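Local coordinates for protein Afp2 (Serratia entomophila, PDB 6RBN) that probably forms part of the contractile sheath that surrounds the inner tube of the anti-feeding prophage, a phage-tail-like injection system, at residues C[38-52]-C[57-69]. Numbering follows the deposited sequence.
Sequences NTNTINKPIQVFRNW and VEYPTPLEDAFYT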
loop_
_atom_site.group_PDB
_atom_site.type_symbol
_atom_site.label_atom_id
_atom_site.label_comp_id
_atom_site.label_asym_id
_atom_site.label_seq_id
_atom_site.Cartn_x
_atom_site.Cartn_y
_atom_site.Cartn_z
ATOM N N ASN C 38 -66.700 6.674 -84.321
ATOM C CA ASN C 38 -66.156 7.951 -84.751
ATOM C C ASN C 38 -65.220 7.720 -85.931
ATOM O O ASN C 38 -64.530 6.699 -85.999
ATOM C CB ASN C 38 -65.423 8.649 -83.606
ATOM C CG ASN C 38 -65.203 10.124 -83.869
ATOM O OD1 ASN C 38 -65.534 10.631 -84.938
ATOM N ND2 ASN C 38 -64.670 10.827 -82.881
ATOM N N THR C 39 -65.199 8.676 -86.856
ATOM C CA THR C 39 -64.497 8.496 -88.117
ATOM C C THR C 39 -63.195 9.279 -88.221
ATOM O O THR C 39 -62.332 8.895 -89.015
ATOM C CB THR C 39 -65.405 8.895 -89.283
ATOM O OG1 THR C 39 -65.758 10.278 -89.157
ATOM C CG2 THR C 39 -66.671 8.056 -89.273
ATOM N N ASN C 40 -63.027 10.351 -87.452
ATOM C CA ASN C 40 -61.884 11.243 -87.623
ATOM C C ASN C 40 -60.932 11.218 -86.430
ATOM O O ASN C 40 -60.396 12.253 -86.036
ATOM C CB ASN C 40 -62.356 12.667 -87.922
ATOM C CG ASN C 40 -63.327 13.206 -86.888
ATOM O OD1 ASN C 40 -63.611 12.568 -85.877
ATOM N ND2 ASN C 40 -63.851 14.397 -87.146
ATOM N N THR C 41 -60.707 10.044 -85.853
ATOM C CA THR C 41 -59.702 9.870 -84.817
ATOM C C THR C 41 -58.613 8.918 -85.292
ATOM O O THR C 41 -58.827 8.097 -86.188
ATOM C CB THR C 41 -60.308 9.331 -83.518
ATOM O OG1 THR C 41 -60.951 8.075 -83.768
ATOM C CG2 THR C 41 -61.305 10.310 -82.947
ATOM N N ILE C 42 -57.436 9.059 -84.688
ATOM C CA ILE C 42 -56.372 8.082 -84.864
ATOM C C ILE C 42 -56.818 6.766 -84.237
ATOM O O ILE C 42 -57.429 6.747 -83.162
ATOM C CB ILE C 42 -55.058 8.615 -84.255
ATOM C CG1 ILE C 42 -54.532 9.825 -85.040
ATOM C CG2 ILE C 42 -53.961 7.562 -84.214
ATOM C CD1 ILE C 42 -54.888 11.178 -84.468
ATOM N N ASN C 43 -56.532 5.648 -84.919
ATOM C CA ASN C 43 -56.987 4.320 -84.518
ATOM C C ASN C 43 -56.299 3.798 -83.247
ATOM O O ASN C 43 -56.588 2.674 -82.823
ATOM C CB ASN C 43 -56.770 3.348 -85.684
ATOM C CG ASN C 43 -57.699 2.141 -85.638
ATOM O OD1 ASN C 43 -58.560 2.030 -84.768
ATOM N ND2 ASN C 43 -57.520 1.228 -86.584
ATOM N N LYS C 44 -55.392 4.561 -82.642
ATOM C CA LYS C 44 -54.870 4.246 -81.323
ATOM C C LYS C 44 -55.996 4.316 -80.299
ATOM O O LYS C 44 -56.707 5.330 -80.245
ATOM C CB LYS C 44 -53.761 5.221 -80.944
ATOM C CG LYS C 44 -52.477 5.051 -81.731
ATOM C CD LYS C 44 -51.480 6.162 -81.430
ATOM C CE LYS C 44 -50.502 5.785 -80.321
ATOM N NZ LYS C 44 -51.107 5.762 -78.963
ATOM N N PRO C 45 -56.208 3.281 -79.493
ATOM C CA PRO C 45 -57.309 3.319 -78.527
ATOM C C PRO C 45 -57.026 4.218 -77.334
ATOM O O PRO C 45 -57.953 4.797 -76.767
ATOM C CB PRO C 45 -57.454 1.851 -78.106
ATOM C CG PRO C 45 -56.110 1.270 -78.322
ATOM C CD PRO C 45 -55.533 1.972 -79.516
ATOM N N ILE C 46 -55.759 4.339 -76.940
ATOM C CA ILE C 46 -55.343 5.177 -75.818
ATOM C C ILE C 46 -54.187 6.042 -76.294
ATOM O O ILE C 46 -53.186 5.519 -76.797
ATOM C CB ILE C 46 -54.915 4.343 -74.596
ATOM C CG1 ILE C 46 -56.072 3.497 -74.070
ATOM C CG2 ILE C 46 -54.399 5.246 -73.492
ATOM C CD1 ILE C 46 -55.643 2.439 -73.087
ATOM N N GLN C 47 -54.317 7.359 -76.137
ATOM C CA GLN C 47 -53.259 8.278 -76.526
ATOM C C GLN C 47 -53.152 9.408 -75.513
ATOM O O GLN C 47 -54.136 9.801 -74.885
ATOM C CB GLN C 47 -53.488 8.811 -77.943
ATOM C CG GLN C 47 -54.819 9.478 -78.165
ATOM C CD GLN C 47 -55.028 9.845 -79.615
ATOM O OE1 GLN C 47 -54.129 9.691 -80.437
ATOM N NE2 GLN C 47 -56.223 10.314 -79.940
ATOM N N VAL C 48 -51.930 9.922 -75.363
ATOM C CA VAL C 48 -51.540 10.783 -74.253
ATOM C C VAL C 48 -51.143 12.143 -74.807
ATOM O O VAL C 48 -50.280 12.227 -75.687
ATOM C CB VAL C 48 -50.375 10.171 -73.457
ATOM C CG1 VAL C 48 -49.972 11.072 -72.300
ATOM C CG2 VAL C 48 -50.715 8.768 -72.989
ATOM N N PHE C 49 -51.745 13.201 -74.269
ATOM C CA PHE C 49 -51.524 14.568 -74.731
ATOM C C PHE C 49 -51.117 15.425 -73.545
ATOM O O PHE C 49 -51.912 15.620 -72.622
ATOM C CB PHE C 49 -52.794 15.113 -75.381
ATOM C CG PHE C 49 -53.122 14.473 -76.694
ATOM C CD1 PHE C 49 -52.119 14.031 -77.535
ATOM C CD2 PHE C 49 -54.435 14.236 -77.046
ATOM C CE1 PHE C 49 -52.422 13.423 -78.732
ATOM C CE2 PHE C 49 -54.739 13.622 -78.236
ATOM C CZ PHE C 49 -53.734 13.217 -79.080
ATOM N N ARG C 50 -49.890 15.947 -73.571
ATOM C CA ARG C 50 -49.368 16.690 -72.430
ATOM C C ARG C 50 -49.700 18.173 -72.471
ATOM O O ARG C 50 -49.846 18.792 -71.412
ATOM C CB ARG C 50 -47.853 16.521 -72.333
ATOM C CG ARG C 50 -47.416 15.119 -71.967
ATOM C CD ARG C 50 -45.909 15.009 -71.889
ATOM N NE ARG C 50 -45.492 13.657 -71.536
ATOM C CZ ARG C 50 -45.246 12.700 -72.425
ATOM N NH1 ARG C 50 -45.377 12.948 -73.722
ATOM N NH2 ARG C 50 -44.871 11.496 -72.018
ATOM N N ASN C 51 -49.808 18.767 -73.655
ATOM C CA ASN C 51 -50.146 20.176 -73.771
ATOM C C ASN C 51 -50.877 20.412 -75.087
ATOM O O ASN C 51 -51.196 19.473 -75.822
ATOM C CB ASN C 51 -48.897 21.057 -73.618
ATOM C CG ASN C 51 -47.773 20.683 -74.566
ATOM O OD1 ASN C 51 -47.917 19.829 -75.433
ATOM N ND2 ASN C 51 -46.631 21.328 -74.388
ATOM N N TRP C 52 -51.149 21.686 -75.372
ATOM C CA TRP C 52 -51.863 22.047 -76.591
ATOM C C TRP C 52 -50.997 21.866 -77.830
ATOM O O TRP C 52 -51.525 21.629 -78.922
ATOM C CB TRP C 52 -52.362 23.488 -76.483
ATOM C CG TRP C 52 -53.064 24.005 -77.698
ATOM C CD1 TRP C 52 -52.590 24.918 -78.588
ATOM C CD2 TRP C 52 -54.359 23.620 -78.172
ATOM N NE1 TRP C 52 -53.511 25.140 -79.578
ATOM C CE2 TRP C 52 -54.608 24.355 -79.343
ATOM C CE3 TRP C 52 -55.334 22.732 -77.713
ATOM C CZ2 TRP C 52 -55.786 24.225 -80.067
ATOM C CZ3 TRP C 52 -56.504 22.609 -78.432
ATOM C CH2 TRP C 52 -56.720 23.348 -79.595
ATOM N N VAL C 57 -50.500 18.526 -83.133
ATOM C CA VAL C 57 -49.717 17.721 -84.064
ATOM C C VAL C 57 -50.553 16.560 -84.582
ATOM O O VAL C 57 -50.570 16.274 -85.785
ATOM C CB VAL C 57 -48.416 17.245 -83.390
ATOM C CG1 VAL C 57 -47.676 16.259 -84.272
ATOM C CG2 VAL C 57 -47.522 18.429 -83.096
ATOM N N GLU C 58 -51.292 15.897 -83.694
ATOM C CA GLU C 58 -52.107 14.760 -84.095
ATOM C C GLU C 58 -53.443 15.174 -84.692
ATOM O O GLU C 58 -54.060 14.375 -85.404
ATOM C CB GLU C 58 -52.342 13.838 -82.899
ATOM C CG GLU C 58 -51.074 13.203 -82.353
ATOM C CD GLU C 58 -50.440 12.222 -83.319
ATOM O OE1 GLU C 58 -51.182 11.550 -84.068
ATOM O OE2 GLU C 58 -49.194 12.125 -83.333
ATOM N N TYR C 59 -53.906 16.391 -84.417
ATOM C CA TYR C 59 -55.150 16.913 -84.978
ATOM C C TYR C 59 -54.871 18.321 -85.486
ATOM O O TYR C 59 -55.157 19.308 -84.797
ATOM C CB TYR C 59 -56.268 16.901 -83.941
ATOM C CG TYR C 59 -56.653 15.511 -83.496
ATOM C CD1 TYR C 59 -57.533 14.741 -84.240
ATOM C CD2 TYR C 59 -56.120 14.962 -82.338
ATOM C CE1 TYR C 59 -57.882 13.469 -83.835
ATOM C CE2 TYR C 59 -56.461 13.692 -81.927
ATOM C CZ TYR C 59 -57.343 12.952 -82.679
ATOM O OH TYR C 59 -57.683 11.683 -82.273
ATOM N N PRO C 60 -54.317 18.451 -86.695
ATOM C CA PRO C 60 -53.830 19.757 -87.153
ATOM C C PRO C 60 -54.908 20.710 -87.635
ATOM O O PRO C 60 -54.601 21.880 -87.882
ATOM C CB PRO C 60 -52.889 19.379 -88.303
ATOM C CG PRO C 60 -53.459 18.123 -88.836
ATOM C CD PRO C 60 -54.019 17.381 -87.661
ATOM N N THR C 61 -56.152 20.261 -87.773
ATOM C CA THR C 61 -57.208 21.130 -88.259
ATOM C C THR C 61 -58.343 21.204 -87.244
ATOM O O THR C 61 -58.627 20.218 -86.551
ATOM C CB THR C 61 -57.727 20.656 -89.633
ATOM O OG1 THR C 61 -58.770 21.527 -90.089
ATOM C CG2 THR C 61 -58.221 19.212 -89.597
ATOM N N PRO C 62 -58.970 22.375 -87.090
ATOM C CA PRO C 62 -60.075 22.498 -86.130
ATOM C C PRO C 62 -61.320 21.741 -86.558
ATOM O O PRO C 62 -61.960 22.090 -87.555
ATOM C CB PRO C 62 -60.330 24.009 -86.084
ATOM C CG PRO C 62 -59.053 24.621 -86.528
ATOM C CD PRO C 62 -58.511 23.690 -87.563
ATOM N N LEU C 63 -61.665 20.703 -85.809
ATOM C CA LEU C 63 -62.838 19.895 -86.091
ATOM C C LEU C 63 -64.046 20.473 -85.360
ATOM O O LEU C 63 -63.985 21.549 -84.760
ATOM C CB LEU C 63 -62.582 18.444 -85.695
ATOM C CG LEU C 63 -61.484 17.728 -86.479
ATOM C CD1 LEU C 63 -61.216 16.361 -85.884
ATOM C CD2 LEU C 63 -61.871 17.611 -87.938
ATOM N N GLU C 64 -65.163 19.753 -85.399
ATOM C CA GLU C 64 -66.379 20.171 -84.725
ATOM C C GLU C 64 -66.889 19.083 -83.786
ATOM O O GLU C 64 -67.795 19.344 -82.986
ATOM C CB GLU C 64 -67.451 20.541 -85.771
ATOM C CG GLU C 64 -68.645 21.356 -85.273
ATOM C CD GLU C 64 -69.630 21.687 -86.370
ATOM O OE1 GLU C 64 -69.405 21.264 -87.523
ATOM O OE2 GLU C 64 -70.630 22.377 -86.081
ATOM N N ASP C 65 -66.291 17.895 -83.820
ATOM C CA ASP C 65 -66.754 16.741 -83.068
ATOM C C ASP C 65 -66.513 16.953 -81.570
ATOM O O ASP C 65 -65.744 17.824 -81.153
ATOM C CB ASP C 65 -66.053 15.481 -83.575
ATOM C CG ASP C 65 -66.799 14.207 -83.222
ATOM O OD1 ASP C 65 -67.843 14.288 -82.543
ATOM O OD2 ASP C 65 -66.344 13.122 -83.638
ATOM N N ALA C 66 -67.193 16.139 -80.759
ATOM C CA ALA C 66 -67.291 16.387 -79.325
ATOM C C ALA C 66 -65.988 16.156 -78.576
ATOM O O ALA C 66 -65.823 16.696 -77.478
ATOM C CB ALA C 66 -68.388 15.513 -78.722
ATOM N N PHE C 67 -65.059 15.371 -79.125
ATOM C CA PHE C 67 -63.787 15.196 -78.435
ATOM C C PHE C 67 -62.869 16.387 -78.658
ATOM O O PHE C 67 -62.034 16.688 -77.798
ATOM C CB PHE C 67 -63.098 13.897 -78.878
ATOM C CG PHE C 67 -62.551 13.927 -80.283
ATOM C CD1 PHE C 67 -63.367 13.647 -81.365
ATOM C CD2 PHE C 67 -61.205 14.182 -80.516
ATOM C CE1 PHE C 67 -62.864 13.667 -82.650
ATOM C CE2 PHE C 67 -60.700 14.207 -81.796
ATOM C CZ PHE C 67 -61.531 13.945 -82.864
ATOM N N TYR C 68 -62.999 17.068 -79.796
ATOM C CA TYR C 68 -62.116 18.187 -80.094
ATOM C C TYR C 68 -62.489 19.417 -79.283
ATOM O O TYR C 68 -61.609 20.118 -78.775
ATOM C CB TYR C 68 -62.154 18.512 -81.588
ATOM C CG TYR C 68 -61.155 19.567 -82.003
ATOM C CD1 TYR C 68 -59.823 19.238 -82.205
ATOM C CD2 TYR C 68 -61.535 20.891 -82.173
ATOM C CE1 TYR C 68 -58.904 20.191 -82.579
ATOM C CE2 TYR C 68 -60.621 21.852 -82.539
ATOM C CZ TYR C 68 -59.305 21.495 -82.742
ATOM O OH TYR C 68 -58.388 22.448 -83.113
ATOM N N THR C 69 -63.786 19.701 -79.164
ATOM C CA THR C 69 -64.224 20.862 -78.403
ATOM C C THR C 69 -64.067 20.656 -76.906
ATOM O O THR C 69 -64.011 21.639 -76.163
ATOM C CB THR C 69 -65.676 21.186 -78.729
ATOM O OG1 THR C 69 -66.506 20.090 -78.338
ATOM C CG2 THR C 69 -65.833 21.408 -80.209
#
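With chi1 of Tyr59 at -65°, its CG lies beside the backbone N and the phenol projects into the loop 38-45; Gln47, its CG set between backbone N and carbonyl carbon (chi1 56°) and its chain extended beyond, reaches the same place from strand 46-49. Gln47 NE2 donates a hydrogen bond to Tyr59 OH at 3.1 Å, with an N-H...O angle of 147°. The hydroxyl lies close to the amide plane, and the amide nitrogen comes in at the edge of the ring.

The two faces of the phenol are taken by different segments. Over one, Ile42 CD1 makes a CH-pi contact 4.0 Å from the centroid of the Tyr59 ring; against the other leans the rim of Phe67. Phe67 in turn receives Thr41 CG2 over a face, 3.9 Å from its ring centroid. At the rim of Tyr59, Phe49 CZ approaches Tyr59 CE2 to 4.0 Å, while Phe49 CE1 packs on Glu58 CG at 3.9 Å. Phe55, on the short helix 52-58 joining the segments, meets the rings of Phe49, Trp52, Tyr59 and Tyr68 and completes this aromatic cluster. Asp65 OD2 faces the Asn38 amide, and Asp65 OD1 accepts a hydrogen bond from Ala66 N, which comes from above the carboxylate plane.

Strand 46-49 is the outermost strand of the mixed sheet on this side, paired with strand 82-86. The contact thus joins that edge and its preceding loop to the turn between two helices, chiefly through apolar and aromatic packing, while the hydrogen bond from Gln47 engages the phenol oxygen and would limit its movement within the cluster.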